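Local atomic coordinates of dual specificity protein phosphatase 8 (Homo sapiens, PDB entry 4JMK), a protein that probably removes phosphate from phosphotyrosine, phosphoserine and phosphothreonine in proteins and so damps MAP kinase signalling, this chain being its dual-specificity catalytic domain. Residues Ala101-Thr106 with Tyr115-Asp120; Met109-Ala114 with Gln134-Glu139. The protein carries 1 engineered substitution. All blocks are in the same frame, centred on the assembly; numbering follows the deposited sequence.

Contact 1: residues Ala101-Thr106 with Tyr115-Asp120; sequences AYIMKT and YRFVKD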
loop_
_atom_site.group_PDB
_atom_site.type_symbol
_atom_site.label_atom_id
_atom_site.label_comp_id
_atom_site.label_asym_id
_atom_site.label_seq_id
_atom_site.Cartn_x
_atom_site.Cartn_y
_atom_site.Cartn_z
ATOM N N ALA A 101 1.691 3.833 5.007
ATOM C CA ALA A 101 2.546 4.935 4.559
ATOM C C ALA A 101 1.785 5.926 3.668
ATOM O O ALA A 101 2.004 7.138 3.743
ATOM C CB ALA A 101 3.781 4.394 3.833
ATOM N N TYR A 102 0.902 5.418 2.812
ATOM C CA TYR A 102 0.150 6.302 1.931
ATOM C C TYR A 102 -0.715 7.274 2.732
ATOM O O TYR A 102 -0.808 8.464 2.407
ATOM C CB TYR A 102 -0.729 5.499 0.962
ATOM C CG TYR A 102 -1.527 6.408 0.061
ATOM C CD1 TYR A 102 -0.958 6.953 -1.087
ATOM C CD2 TYR A 102 -2.837 6.751 0.369
ATOM C CE1 TYR A 102 -1.689 7.816 -1.907
ATOM C CE2 TYR A 102 -3.571 7.606 -0.445
ATOM C CZ TYR A 102 -2.987 8.128 -1.577
ATOM O OH TYR A 102 -3.709 8.976 -2.381
ATOM N N ILE A 103 -1.358 6.764 3.773
ATOM C CA ILE A 103 -2.211 7.602 4.605
ATOM C C ILE A 103 -1.377 8.599 5.379
ATOM O O ILE A 103 -1.752 9.771 5.507
ATOM C CB ILE A 103 -3.074 6.743 5.537
ATOM C CG1 ILE A 103 -4.098 5.987 4.692
ATOM C CG2 ILE A 103 -3.802 7.583 6.562
ATOM C CD1 ILE A 103 -4.732 4.881 5.426
ATOM N N MET A 104 -0.228 8.147 5.873
ATOM C CA MET A 104 0.689 9.048 6.577
ATOM C C MET A 104 1.072 10.265 5.737
ATOM O O MET A 104 0.954 11.406 6.173
ATOM C CB MET A 104 1.974 8.306 6.922
ATOM C CG MET A 104 1.876 7.382 8.095
ATOM S SD MET A 104 3.386 6.409 8.275
ATOM C CE MET A 104 4.490 7.722 8.744
ATOM N N LYS A 105 1.552 10.009 4.531
ATOM C CA LYS A 105 2.016 11.073 3.665
ATOM C C LYS A 105 0.865 11.945 3.181
ATOM O O LYS A 105 0.993 13.163 3.141
ATOM C CB LYS A 105 2.765 10.486 2.475
ATOM C CG LYS A 105 3.461 11.534 1.606
ATOM C CD LYS A 105 4.303 10.865 0.526
ATOM C CE LYS A 105 4.909 11.871 -0.414
ATOM N NZ LYS A 105 5.544 12.957 0.341
ATOM N N THR A 106 -0.256 11.326 2.810
ATOM C CA THR A 106 -1.362 12.076 2.217
ATOM C C THR A 106 -2.022 12.997 3.230
ATOM O O THR A 106 -2.337 14.148 2.924
ATOM C CB THR A 106 -2.422 11.125 1.649
ATOM O OG1 THR A 106 -1.840 10.353 0.590
ATOM C CG2 THR A 106 -3.614 11.903 1.116
ATOM N N TYR A 115 -1.453 3.778 11.266
ATOM C CA TYR A 115 -1.516 2.342 11.574
ATOM C C TYR A 115 -2.906 2.006 12.107
ATOM O O TYR A 115 -3.544 1.045 11.662
ATOM C CB TYR A 115 -0.424 2.007 12.601
ATOM C CG TYR A 115 -0.275 0.562 13.045
ATOM C CD1 TYR A 115 -0.894 -0.484 12.372
ATOM C CD2 TYR A 115 0.495 0.255 14.171
ATOM C CE1 TYR A 115 -0.736 -1.807 12.806
ATOM C CE2 TYR A 115 0.649 -1.053 14.610
ATOM C CZ TYR A 115 0.036 -2.074 13.921
ATOM O OH TYR A 115 0.196 -3.374 14.362
ATOM N N ARG A 116 -3.387 2.809 13.053
ATOM C CA ARG A 116 -4.706 2.571 13.635
ATOM C C ARG A 116 -5.822 2.734 12.584
ATOM O O ARG A 116 -6.810 1.990 12.600
ATOM C CB ARG A 116 -4.927 3.521 14.822
ATOM C CG ARG A 116 -6.160 3.236 15.669
ATOM C CD ARG A 116 -6.279 4.276 16.782
ATOM N NE ARG A 116 -6.270 5.631 16.232
ATOM C CZ ARG A 116 -6.155 6.744 16.950
ATOM N NH1 ARG A 116 -6.036 6.679 18.270
ATOM N NH2 ARG A 116 -6.158 7.925 16.344
ATOM N N PHE A 117 -5.665 3.700 11.675
ATOM C CA PHE A 117 -6.660 3.928 10.617
ATOM C C PHE A 117 -6.833 2.675 9.749
ATOM O O PHE A 117 -7.962 2.247 9.452
ATOM C CB PHE A 117 -6.256 5.130 9.750
ATOM C CG PHE A 117 -7.282 5.518 8.704
ATOM C CD1 PHE A 117 -8.124 6.610 8.907
ATOM C CD2 PHE A 117 -7.383 4.819 7.515
ATOM C CE1 PHE A 117 -9.052 6.981 7.940
ATOM C CE2 PHE A 117 -8.309 5.179 6.535
ATOM C CZ PHE A 117 -9.149 6.251 6.747
ATOM N N VAL A 118 -5.717 2.080 9.340
ATOM C CA VAL A 118 -5.793 0.904 8.488
ATOM C C VAL A 118 -6.235 -0.302 9.295
ATOM O O VAL A 118 -7.052 -1.113 8.838
ATOM C CB VAL A 118 -4.459 0.633 7.803
ATOM C CG1 VAL A 118 -4.548 -0.642 6.935
ATOM C CG2 VAL A 118 -4.083 1.845 6.952
ATOM N N LYS A 119 -5.704 -0.403 10.509
ATOM C CA LYS A 119 -6.019 -1.522 11.403
ATOM C C LYS A 119 -7.512 -1.577 11.748
ATOM O O LYS A 119 -8.105 -2.657 11.814
ATOM C CB LYS A 119 -5.172 -1.402 12.674
ATOM C CG LYS A 119 -5.463 -2.434 13.746
ATOM C CD LYS A 119 -4.782 -3.748 13.445
ATOM C CE LYS A 119 -4.851 -4.698 14.646
ATOM N NZ LYS A 119 -4.413 -6.047 14.228
ATOM N N ASP A 120 -8.122 -0.413 11.969
ATOM C CA ASP A 120 -9.562 -0.347 12.228
ATOM C C ASP A 120 -10.402 -0.918 11.086
ATOM O O ASP A 120 -11.453 -1.499 11.322
ATOM C CB ASP A 120 -10.009 1.098 12.482
ATOM C CG ASP A 120 -9.589 1.613 13.834
ATOM O OD1 ASP A 120 -9.587 2.850 14.010
ATOM O OD2 ASP A 120 -9.246 0.797 14.721
#

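Contact 2: residues Met109-Ala114 with Gln134-Glu139; sequences MSSDDA and QLLEYE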
loop_
_atom_site.group_PDB
_atom_site.type_symbol
_atom_site.label_atom_id
_atom_site.label_comp_id
_atom_site.label_asym_id
_atom_site.label_seq_id
_atom_site.Cartn_x
_atom_site.Cartn_y
_atom_site.Cartn_z
ATOM N N MET A 109 -0.647 12.421 8.772
ATOM C CA MET A 109 -1.002 11.652 9.956
ATOM C C MET A 109 0.251 11.000 10.542
ATOM O O MET A 109 1.165 10.617 9.796
ATOM C CB MET A 109 -1.978 10.555 9.527
ATOM C CG MET A 109 -2.894 10.077 10.610
ATOM S SD MET A 109 -4.204 9.010 9.974
ATOM C CE MET A 109 -5.041 10.166 8.894
ATOM N N SER A 110 0.292 10.858 11.868
ATOM C CA SER A 110 1.432 10.217 12.526
ATOM C C SER A 110 1.391 8.734 12.204
ATOM O O SER A 110 0.342 8.216 11.791
ATOM C CB SER A 110 1.378 10.408 14.043
ATOM O OG SER A 110 0.386 9.576 14.630
ATOM N N SER A 111 2.517 8.046 12.382
ATOM C CA SER A 111 2.548 6.623 12.065
ATOM C C SER A 111 1.598 5.845 12.970
ATOM O O SER A 111 0.948 4.901 12.513
ATOM C CB SER A 111 3.977 6.065 12.109
ATOM O OG SER A 111 4.590 6.302 13.366
ATOM N N ASP A 112 1.492 6.251 14.242
ATOM C CA ASP A 112 0.502 5.658 15.145
ATOM C C ASP A 112 -0.930 5.773 14.616
ATOM O O ASP A 112 -1.689 4.798 14.614
ATOM C CB ASP A 112 0.571 6.318 16.536
ATOM C CG ASP A 112 1.924 6.118 17.229
ATOM O OD1 ASP A 112 2.491 5.018 17.098
ATOM O OD2 ASP A 112 2.413 7.048 17.922
ATOM N N ASP A 113 -1.319 6.974 14.198
ATOM C CA ASP A 113 -2.691 7.184 13.771
ATOM C C ASP A 113 -2.962 6.483 12.432
ATOM O O ASP A 113 -4.033 5.905 12.217
ATOM C CB ASP A 113 -2.986 8.682 13.678
ATOM C CG ASP A 113 -3.130 9.340 15.045
ATOM O OD1 ASP A 113 -3.371 8.622 16.038
ATOM O OD2 ASP A 113 -3.010 10.583 15.118
ATOM N N ALA A 114 -1.986 6.511 11.527
ATOM C CA ALA A 114 -2.184 5.858 10.231
ATOM C C ALA A 114 -2.275 4.342 10.379
ATOM O O ALA A 114 -3.084 3.693 9.705
ATOM C CB ALA A 114 -1.078 6.236 9.270
ATOM N N GLN A 134 10.343 0.671 9.701
ATOM C CA GLN A 134 10.608 1.451 8.494
ATOM C C GLN A 134 9.570 2.556 8.304
ATOM O O GLN A 134 9.897 3.631 7.806
ATOM C CB GLN A 134 10.738 0.532 7.270
ATOM C CG GLN A 134 11.991 -0.348 7.338
ATOM C CD GLN A 134 12.070 -1.394 6.236
ATOM O OE1 GLN A 134 11.832 -1.101 5.062
ATOM N NE2 GLN A 134 12.420 -2.624 6.611
ATOM N N LEU A 135 8.328 2.324 8.737
ATOM C CA LEU A 135 7.338 3.409 8.810
ATOM C C LEU A 135 7.772 4.557 9.717
ATOM O O LEU A 135 7.598 5.733 9.372
ATOM C CB LEU A 135 5.991 2.887 9.322
ATOM C CG LEU A 135 5.154 1.988 8.438
ATOM C CD1 LEU A 135 3.863 1.651 9.171
ATOM C CD2 LEU A 135 4.869 2.705 7.125
ATOM N N LEU A 136 8.290 4.233 10.897
ATOM C CA LEU A 136 8.832 5.268 11.776
ATOM C C LEU A 136 9.912 6.084 11.075
ATOM O O LEU A 136 9.923 7.315 11.181
ATOM C CB LEU A 136 9.425 4.676 13.061
ATOM C CG LEU A 136 8.568 4.616 14.319
ATOM C CD1 LEU A 136 9.430 4.563 15.591
ATOM C CD2 LEU A 136 7.619 5.779 14.374
ATOM N N GLU A 137 10.835 5.406 10.394
ATOM C CA GLU A 137 11.944 6.100 9.720
ATOM C C GLU A 137 11.424 6.922 8.555
ATOM O O GLU A 137 11.947 7.994 8.267
ATOM C CB GLU A 137 13.003 5.119 9.207
ATOM C CG GLU A 137 14.239 4.984 10.085
ATOM C CD GLU A 137 14.841 6.317 10.466
ATOM O OE1 GLU A 137 14.613 6.751 11.605
ATOM O OE2 GLU A 137 15.544 6.936 9.638
ATOM N N TYR A 138 10.399 6.409 7.883
ATOM C CA TYR A 138 9.789 7.136 6.772
ATOM C C TYR A 138 9.168 8.426 7.293
ATOM O O TYR A 138 9.351 9.500 6.706
ATOM C CB TYR A 138 8.750 6.252 6.073
ATOM C CG TYR A 138 8.113 6.879 4.845
ATOM C CD1 TYR A 138 8.891 7.269 3.760
ATOM C CD2 TYR A 138 6.730 7.063 4.766
ATOM C CE1 TYR A 138 8.309 7.844 2.628
ATOM C CE2 TYR A 138 6.140 7.638 3.638
ATOM C CZ TYR A 138 6.943 8.022 2.579
ATOM O OH TYR A 138 6.379 8.581 1.451
ATOM N N GLU A 139 8.460 8.336 8.419
ATOM C CA GLU A 139 7.842 9.521 9.002
ATOM C C GLU A 139 8.903 10.545 9.373
ATOM O O GLU A 139 8.722 11.757 9.184
ATOM C CB GLU A 139 7.051 9.153 10.255
ATOM C CG GLU A 139 6.359 10.330 10.921
ATOM C CD GLU A 139 5.698 11.284 9.934
ATOM O OE1 GLU A 139 5.057 10.832 8.956
ATOM O OE2 GLU A 139 5.828 12.507 10.147
HETATM O O HOH W 1 3.240 12.468 8.288
#

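Contact 1: residues Ala101-Thr106 with Tyr115-Asp120
Ile103 meets Phe117 and Val118 through one methyl group, a compact example of two successive helices packing; between these segments the contact is apolar throughout. The carbon that does the touching is CD1. It comes obliquely to the Phe117 ring, with Ile103 CD1 3.4 Å from Phe117 CD2 and 3.8 Å from CE2 of the same ring, and the two side chains cross at about a right angle. The same methyl also presses on a branch of Val118, where Ile103 CD1 and Val118 CG2 are 3.5 Å apart, closer than carbons usually pack. Torsions explain the reach: CG1 of Ile103 lies opposite its carbonyl carbon (chi1 -69°) and the chain runs on nearly extended to CD1.

Within helix 94-107 the polar grip is local. Tyr102 O accepts both Thr106 N and Thr106 OG1, which approach from opposite faces of its carbonyl plane, the hydroxyl at 2.8 Å from Tyr102 O.

Ile6 of strand 4-7 touches both Ile103 and Phe117, and Arg121 makes a cation-pi contact with that ring. The chemistry implies an interface held by shape and burial of carbon, packing two helices of the dual-specificity phosphatase domain together beside an edge strand of its sheet.

Contact 2: residues Met109-Ala114 with Gln134-Glu139
Ser111 and Leu136 make the closest approach between the start of helix 111-121 and the side of helix 129-148: Ser111 OG lies 3.2 Å from Leu136 CD2, a hydroxyl oxygen against a methyl. The CA atoms of these two residues are also the nearest pair across the segments, 6.4 Å apart. The serine hydroxyl sits between its backbone N and carbonyl carbon (chi1 56°), while Leu136 starts off to one side and brings its end back toward the serine.

A water-mediated link lies beside it. Met109 O and Glu139 OE1 are 4.0 Å apart, and a water spans them, its oxygen 3.2 Å from Met109 O and unusually close to Glu139 OE1, so that the latter bond is doubtful in detail. The water is placed to donate to both, but has more acceptors in reach than protons, so which bonds it makes at one moment is open. Glu139 leaves its helix with CG opposite the backbone N (chi1 -179°) and then bends at chi2, which carries the carboxylate toward the turn before helix 111-121.

The next shell sets that helix start. Ser110 is the N-cap, its OG accepting from Asp113 N over 3.1 Å in a fairly straight bond (N-H...O 163°), and Ala114 N bonds to Ser110 O in the first turn. Asp113 in turn pairs with Arg116 in a salt bridge.

Farther out, helix 94-107 lies against both partners: Met104 touches Ala114 and Glu139, and Thr97 touches Leu135. Tyr138 packs on Leu67 and Ile71 of helix 67-79 and also on Lys105, and bonds to Asp68. Near the surface of the catalytic domain, the N-capped start of helix 111-121 thus meets a long helix that also packs on helices 94-107 and 67-79.

Contacts 1 and 2 have centres 8 Å apart and both use helix 111-121, its later part in contact 1 and its start in contact 2. Along the chain their segments alternate: 101-106, 109-114, 115-120, 134-139. Met104 of helix 94-107 joins them through its backbone, its O probably accepting a hydrogen bond from Met109 N. Together they tie helices 94-107, 111-121 and 129-148 into one cluster of the catalytic domain. Contact 1 is the more buried; its Val118 side chain is about 11 Å from that of Ser88, the engineered serine at the predicted phosphocysteine position, whereas contact 2 lies away from that site.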